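Local coordinates for protein acetyltransferase (Agrobacterium tumefaciens, PDB 2DXQ) that probably transfers an acetyl group from acetyl-coenzyme A to an unidentified substrate, as a member of the GNAT acetyltransferase family, at residues E21-L26 with V63-L68; R79-I84 with N114-M119. All coordinates share one frame; numbering follows the deposited sequence.

Contact 1: E21-L26 with V63-L68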
loop_
_atom_site.group_PDB
_atom_site.type_symbol
_atom_site.label_atom_id
_atom_site.label_comp_id
_atom_site.label_asym_id
_atom_site.label_seq_id
_atom_site.Cartn_x
_atom_site.Cartn_y
_atom_site.Cartn_z
ATOM N N GLU A 21 -12.976 7.284 16.789
ATOM C CA GLU A 21 -12.505 6.999 18.150
ATOM C C GLU A 21 -11.310 6.054 18.168
ATOM O O GLU A 21 -10.344 6.267 18.913
ATOM C CB GLU A 21 -13.653 6.468 19.013
ATOM C CG GLU A 21 -14.784 7.483 19.148
ATOM C CD GLU A 21 -15.843 7.092 20.159
ATOM O OE1 GLU A 21 -15.687 6.055 20.839
ATOM O OE2 GLU A 21 -16.835 7.848 20.276
ATOM N N LEU A 22 -11.355 5.026 17.326
ATOM C CA LEU A 22 -10.226 4.101 17.203
ATOM C C LEU A 22 -8.979 4.806 16.681
ATOM O O LEU A 22 -7.894 4.604 17.193
ATOM C CB LEU A 22 -10.590 2.911 16.306
ATOM C CG LEU A 22 -11.587 1.911 16.906
ATOM C CD1 LEU A 22 -12.008 0.889 15.851
ATOM C CD2 LEU A 22 -10.956 1.195 18.120
ATOM N N TYR A 23 -9.139 5.653 15.670
ATOM C CA TYR A 23 -7.984 6.335 15.092
ATOM C C TYR A 23 -7.407 7.388 16.038
ATOM O O TYR A 23 -6.226 7.704 15.969
ATOM C CB TYR A 23 -8.347 6.940 13.735
ATOM C CG TYR A 23 -8.704 5.927 12.662
ATOM C CD1 TYR A 23 -8.062 4.686 12.588
ATOM C CD2 TYR A 23 -9.655 6.229 11.705
ATOM C CE1 TYR A 23 -8.382 3.774 11.601
ATOM C CE2 TYR A 23 -9.976 5.340 10.696
ATOM C CZ TYR A 23 -9.343 4.108 10.650
ATOM O OH TYR A 23 -9.664 3.231 9.649
ATOM N N GLN A 24 -8.227 7.891 16.952
ATOM C CA GLN A 24 -7.732 8.748 18.031
ATOM C C GLN A 24 -6.889 7.963 19.043
ATOM O O GLN A 24 -5.901 8.486 19.579
ATOM C CB GLN A 24 -8.896 9.508 18.684
ATOM C CG GLN A 24 -9.388 10.622 17.735
ATOM C CD GLN A 24 -10.845 11.018 17.891
ATOM O OE1 GLN A 24 -11.445 10.826 18.953
ATOM N NE2 GLN A 24 -11.422 11.607 16.822
ATOM N N VAL A 25 -7.264 6.706 19.281
ATOM C CA VAL A 25 -6.434 5.788 20.084
ATOM C C VAL A 25 -5.099 5.512 19.407
ATOM O O VAL A 25 -4.032 5.562 20.053
ATOM C CB VAL A 25 -7.182 4.453 20.384
ATOM C CG1 VAL A 25 -6.235 3.413 21.009
ATOM C CG2 VAL A 25 -8.376 4.717 21.296
ATOM N N LEU A 26 -5.161 5.225 18.109
ATOM C CA LEU A 26 -3.978 4.959 17.304
ATOM C C LEU A 26 -2.963 6.100 17.434
ATOM O O LEU A 26 -1.798 5.857 17.769
ATOM C CB LEU A 26 -4.358 4.722 15.840
ATOM C CG LEU A 26 -3.240 4.399 14.834
ATOM C CD1 LEU A 26 -2.478 3.146 15.276
ATOM C CD2 LEU A 26 -3.836 4.224 13.435
ATOM N N VAL A 63 -14.216 -2.203 18.220
ATOM C CA VAL A 63 -13.148 -2.349 19.210
ATOM C C VAL A 63 -11.788 -2.654 18.579
ATOM O O VAL A 63 -10.770 -2.639 19.264
ATOM C CB VAL A 63 -13.480 -3.424 20.273
ATOM C CG1 VAL A 63 -14.603 -2.942 21.196
ATOM C CG2 VAL A 63 -13.884 -4.746 19.612
ATOM N N ALA A 64 -11.790 -2.979 17.287
ATOM C CA ALA A 64 -10.536 -3.092 16.517
ATOM C C ALA A 64 -10.830 -2.802 15.068
ATOM O O ALA A 64 -11.974 -2.936 14.620
ATOM C CB ALA A 64 -9.905 -4.477 16.647
ATOM N N THR A 65 -9.795 -2.433 14.328
ATOM C CA THR A 65 -9.964 -2.174 12.901
ATOM C C THR A 65 -8.661 -2.441 12.163
ATOM O O THR A 65 -7.576 -2.416 12.757
ATOM C CB THR A 65 -10.454 -0.716 12.637
ATOM O OG1 THR A 65 -10.718 -0.527 11.235
ATOM C CG2 THR A 65 -9.428 0.289 13.069
ATOM N N ALA A 66 -8.798 -2.756 10.877
ATOM C CA ALA A 66 -7.670 -2.839 9.939
ATOM C C ALA A 66 -8.231 -2.501 8.570
ATOM O O ALA A 66 -9.367 -2.888 8.249
ATOM C CB ALA A 66 -7.093 -4.241 9.932
ATOM N N THR A 67 -7.427 -1.821 7.754
ATOM C CA THR A 67 -7.855 -1.466 6.406
ATOM C C THR A 67 -7.073 -2.302 5.399
ATOM O O THR A 67 -5.842 -2.374 5.461
ATOM C CB THR A 67 -7.625 0.030 6.139
ATOM O OG1 THR A 67 -8.364 0.808 7.101
ATOM C CG2 THR A 67 -8.025 0.409 4.686
ATOM N N LEU A 68 -7.803 -2.923 4.478
ATOM C CA LEU A 68 -7.208 -3.735 3.434
ATOM C C LEU A 68 -7.207 -2.951 2.134
ATOM O O LEU A 68 -8.228 -2.378 1.755
ATOM C CB LEU A 68 -8.009 -5.024 3.245
ATOM C CG LEU A 68 -7.565 -5.965 2.129
ATOM C CD1 LEU A 68 -6.136 -6.499 2.369
ATOM C CD2 LEU A 68 -8.589 -7.111 2.052
HETATM O O HOH W 1 -8.559 0.688 9.818
#

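Contact 2: R79-I84 with N114-M119. With PO4 (phosphate ion), chain D.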
loop_
_atom_site.group_PDB
_atom_site.type_symbol
_atom_site.label_atom_id
_atom_site.label_comp_id
_atom_site.label_asym_id
_atom_site.label_seq_id
_atom_site.Cartn_x
_atom_site.Cartn_y
_atom_site.Cartn_z
ATOM N N ARG A 79 -1.327 -11.121 -10.915
ATOM C CA ARG A 79 -2.078 -11.313 -9.677
ATOM C C ARG A 79 -1.965 -10.086 -8.799
ATOM O O ARG A 79 -0.886 -9.488 -8.725
ATOM C CB ARG A 79 -1.553 -12.521 -8.932
ATOM C CG ARG A 79 -1.937 -13.834 -9.588
ATOM C CD ARG A 79 -1.349 -14.965 -8.836
ATOM N NE ARG A 79 -2.056 -15.232 -7.585
ATOM C CZ ARG A 79 -1.638 -16.112 -6.682
ATOM N NH1 ARG A 79 -0.521 -16.802 -6.903
ATOM N NH2 ARG A 79 -2.333 -16.310 -5.561
ATOM N N PRO A 80 -3.077 -9.695 -8.146
ATOM C CA PRO A 80 -3.037 -8.484 -7.331
ATOM C C PRO A 80 -2.161 -8.686 -6.091
ATOM O O PRO A 80 -1.775 -9.813 -5.761
ATOM C CB PRO A 80 -4.514 -8.261 -6.956
ATOM C CG PRO A 80 -5.106 -9.655 -6.975
ATOM C CD PRO A 80 -4.410 -10.331 -8.125
ATOM N N TYR A 81 -1.809 -7.592 -5.429
ATOM C CA TYR A 81 -1.168 -7.707 -4.127
ATOM C C TYR A 81 -1.912 -6.781 -3.183
ATOM O O TYR A 81 -2.735 -5.954 -3.610
ATOM C CB TYR A 81 0.336 -7.367 -4.182
ATOM C CG TYR A 81 0.600 -6.018 -4.791
ATOM C CD1 TYR A 81 0.876 -5.898 -6.154
ATOM C CD2 TYR A 81 0.581 -4.865 -4.010
ATOM C CE1 TYR A 81 1.097 -4.654 -6.732
ATOM C CE2 TYR A 81 0.791 -3.609 -4.577
ATOM C CZ TYR A 81 1.053 -3.514 -5.940
ATOM O OH TYR A 81 1.288 -2.282 -6.496
ATOM N N ALA A 82 -1.620 -6.886 -1.893
ATOM C CA ALA A 82 -2.376 -6.099 -0.935
ATOM C C ALA A 82 -1.484 -5.514 0.136
ATOM O O ALA A 82 -0.418 -6.063 0.428
ATOM C CB ALA A 82 -3.455 -6.961 -0.288
ATOM N N PHE A 83 -1.937 -4.402 0.713
ATOM C CA PHE A 83 -1.360 -3.863 1.945
ATOM C C PHE A 83 -2.422 -3.874 3.028
ATOM O O PHE A 83 -3.633 -3.766 2.743
ATOM C CB PHE A 83 -0.961 -2.407 1.762
ATOM C CG PHE A 83 0.146 -2.191 0.775
ATOM C CD1 PHE A 83 1.467 -2.276 1.176
ATOM C CD2 PHE A 83 -0.146 -1.880 -0.544
ATOM C CE1 PHE A 83 2.501 -2.069 0.261
ATOM C CE2 PHE A 83 0.879 -1.652 -1.467
ATOM C CZ PHE A 83 2.204 -1.746 -1.059
ATOM N N ILE A 84 -1.970 -3.943 4.270
ATOM C CA ILE A 84 -2.864 -3.714 5.413
ATOM C C ILE A 84 -2.384 -2.501 6.194
ATOM O O ILE A 84 -1.184 -2.382 6.492
ATOM C CB ILE A 84 -2.991 -4.972 6.302
ATOM C CG1 ILE A 84 -3.771 -6.055 5.537
ATOM C CG2 ILE A 84 -3.713 -4.643 7.625
ATOM C CD1 ILE A 84 -3.846 -7.386 6.274
ATOM N N ASN A 114 -7.326 -13.525 -4.620
ATOM C CA ASN A 114 -6.181 -14.048 -5.383
ATOM C C ASN A 114 -4.924 -13.188 -5.275
ATOM O O ASN A 114 -4.084 -13.219 -6.163
ATOM C CB ASN A 114 -6.514 -14.302 -6.872
ATOM C CG ASN A 114 -5.553 -15.295 -7.524
ATOM O OD1 ASN A 114 -5.038 -16.202 -6.875
ATOM N ND2 ASN A 114 -5.303 -15.112 -8.819
ATOM N N CYS A 115 -4.784 -12.439 -4.181
ATOM C CA CYS A 115 -3.523 -11.710 -3.958
ATOM C C CYS A 115 -2.379 -12.691 -3.703
ATOM O O CYS A 115 -2.523 -13.641 -2.925
ATOM C CB CYS A 115 -3.643 -10.742 -2.770
ATOM S SG CYS A 115 -4.690 -9.348 -3.052
ATOM N N TYR A 116 -1.233 -12.479 -4.348
ATOM C CA TYR A 116 -0.102 -13.374 -4.116
ATOM C C TYR A 116 0.670 -13.066 -2.834
ATOM O O TYR A 116 1.366 -13.922 -2.286
ATOM C CB TYR A 116 0.816 -13.448 -5.337
ATOM C CG TYR A 116 1.709 -12.256 -5.574
ATOM C CD1 TYR A 116 1.282 -11.187 -6.354
ATOM C CD2 TYR A 116 3.005 -12.227 -5.060
ATOM C CE1 TYR A 116 2.116 -10.101 -6.598
ATOM C CE2 TYR A 116 3.836 -11.138 -5.296
ATOM C CZ TYR A 116 3.384 -10.086 -6.065
ATOM O OH TYR A 116 4.213 -9.007 -6.318
ATOM N N LYS A 117 0.554 -11.827 -2.364
ATOM C CA LYS A 117 1.195 -11.433 -1.122
ATOM C C LYS A 117 0.374 -10.347 -0.434
ATOM O O LYS A 117 -0.418 -9.638 -1.075
ATOM C CB LYS A 117 2.623 -10.934 -1.372
ATOM C CG LYS A 117 2.679 -9.613 -2.113
ATOM C CD LYS A 117 4.121 -9.138 -2.333
ATOM C CE LYS A 117 4.121 -8.000 -3.340
ATOM N NZ LYS A 117 5.489 -7.396 -3.496
ATOM N N VAL A 118 0.539 -10.254 0.875
ATOM C CA VAL A 118 -0.028 -9.163 1.659
ATOM C C VAL A 118 1.126 -8.531 2.438
ATOM O O VAL A 118 1.876 -9.243 3.084
ATOM C CB VAL A 118 -1.128 -9.666 2.629
ATOM C CG1 VAL A 118 -1.732 -8.486 3.406
ATOM C CG2 VAL A 118 -2.229 -10.385 1.847
HETATM N N MSE A 119 1.237 -7.204 2.386
HETATM C CA MSE A 119 2.349 -6.498 3.032
HETATM C C MSE A 119 1.859 -5.554 4.122
HETATM O O MSE A 119 0.731 -5.062 4.073
HETATM C CB MSE A 119 3.127 -5.694 1.983
HETATM C CG MSE A 119 3.864 -6.580 0.997
HETATM SE SE MSE A 119 4.536 -5.499 -0.490
HETATM C CE MSE A 119 2.852 -5.182 -1.361
HETATM P P PO4 D . 7.744 -9.972 -4.882
HETATM O O1 PO4 D . 6.770 -10.285 -5.977
HETATM O O2 PO4 D . 8.153 -11.221 -4.166
HETATM O O3 PO4 D . 8.968 -9.281 -5.450
HETATM O O4 PO4 D . 7.115 -9.044 -3.879
#

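Contact 1: E21-L26 with V63-L68
Leu22 leans from helix 16-26 onto the backbone of strand 61-71 and divides its two methyls between neighbouring residues. CD1 lies 3.8 Å from Thr65 CG2 and also touches the carbonyl carbon of Ala64, while CD2 rests against the carbonyl group of Val63. A branched leucine suits this place, since its end spreads two methyls over successive peptide units of a strand that the helix crosses at 83°, with the axes 9.2 Å apart. From the next residue, the Tyr23 ring reaches the same Thr65 methyl through CE1, at 3.9 Å, the two side chains crossing at about a right angle.

The polar ends meet through water. A single molecule lies in the plane of the Tyr23 ring, 2.8 Å from Tyr23 OH, and is hydrogen-bonded also to Thr67 OG1 at 2.7 Å and to Thr65 OG1, to which it donates, at 2.9 Å. Tyr23 OH and Thr67 OG1 are themselves 3.7 Å apart, and the water spans them.

Thr65 serves both kinds of contact because its OG1 is anti to the backbone N (chi1 -175°), which leaves CG2 turned to the helix; OG1 is further fixed by a hydrogen bond to Phe54 O on the adjoining strand 51-58. Where Leu22 rests on the strand, Val63 and Ala64 both face Ala56 in a classic beta bulge. Leu90 also packs on Leu22, and Thr75 of the second subunit on Tyr23.

A helix packed across one face of the central mixed sheet is in keeping with the GNAT fold. Threonine and tyrosine give this buried interface methyl and ring surface, while the bridging water supplies their hydroxyls with hydrogen bonds that direct contact does not provide.

Contact 2: R79-I84 with N114-M119
Ala82 and Lys117 share one of the backbone bonds of a parallel strand pair. Ala82 N donates to Lys117 O (3.1 Å), Met119 N to Ala82 O (2.8 Å) and Ile84 N to Met119 O, pairing Ala82 with Val118 and Phe83 with Met119. Before the strands proper, Tyr116 N already bonds to Pro80 O, a carbonyl that also receives the CA-H of Cys115.

Among apolar contacts, the selenomethionine Met119 bends at chi3 (-73°) to lay CE over one face of the Phe83 ring, 3.8 Å from its centroid, a CH-pi contact within a Met-aromatic pair; the same methyl touches Tyr81 CD2 at 3.5 Å. A long, flexible side chain suits a methyl that meets both rings. On the face carrying Ala82, Cys115 SG and Val118 CG2 lie beside Ala82 CB, and Ile84 CD1 meets Val118 CG1. Tyr116 CB gives an apolar cover to one face of the Arg79 guanidinium.

Polar contacts gather where the strands begin. Arg79 NE bonds to Asn114 O at 3.2 Å. Tyr116 OH donates to a phosphate, probably from the crystallisation liquor, which Arg76 and, from the second subunit, Arg148 also bind; Lys117 NZ lies so close to it that the detail is doubtful.

Asn114, with positive phi, ends helix 98-112 in a Schellman motif, after which the chain enters strand 117-122, the last element of the beta-alpha-beta unit. That helix packs on Ala82, Ile84 and Val118, strand 61-71 flanks strand 81-88, and Lys117 to Met119 pair antiparallel with a strand of the second subunit, carrying the sheet across the interface.

Both contacts belong to one mixed sheet, in which strands 61-71 and 81-88 are neighbours, and Leu68 of contact 1 packs its CD1 against Ala82, Phe83 and Ile84 of contact 2. The centre of contact 1 lies about 7 Å, and that of contact 2 about 14 Å, from the centre of the chain. Contact 1 joins a helix to a sheet strand through buried side chains and a bridging water, with no direct hydrogen bond. Contact 2 pairs two strands through backbone bonds, and its loop end, next to the second subunit, carries charged groups and a phosphate. The second subunit reaches both: it packs on contact 1, but continues the sheet from contact 2.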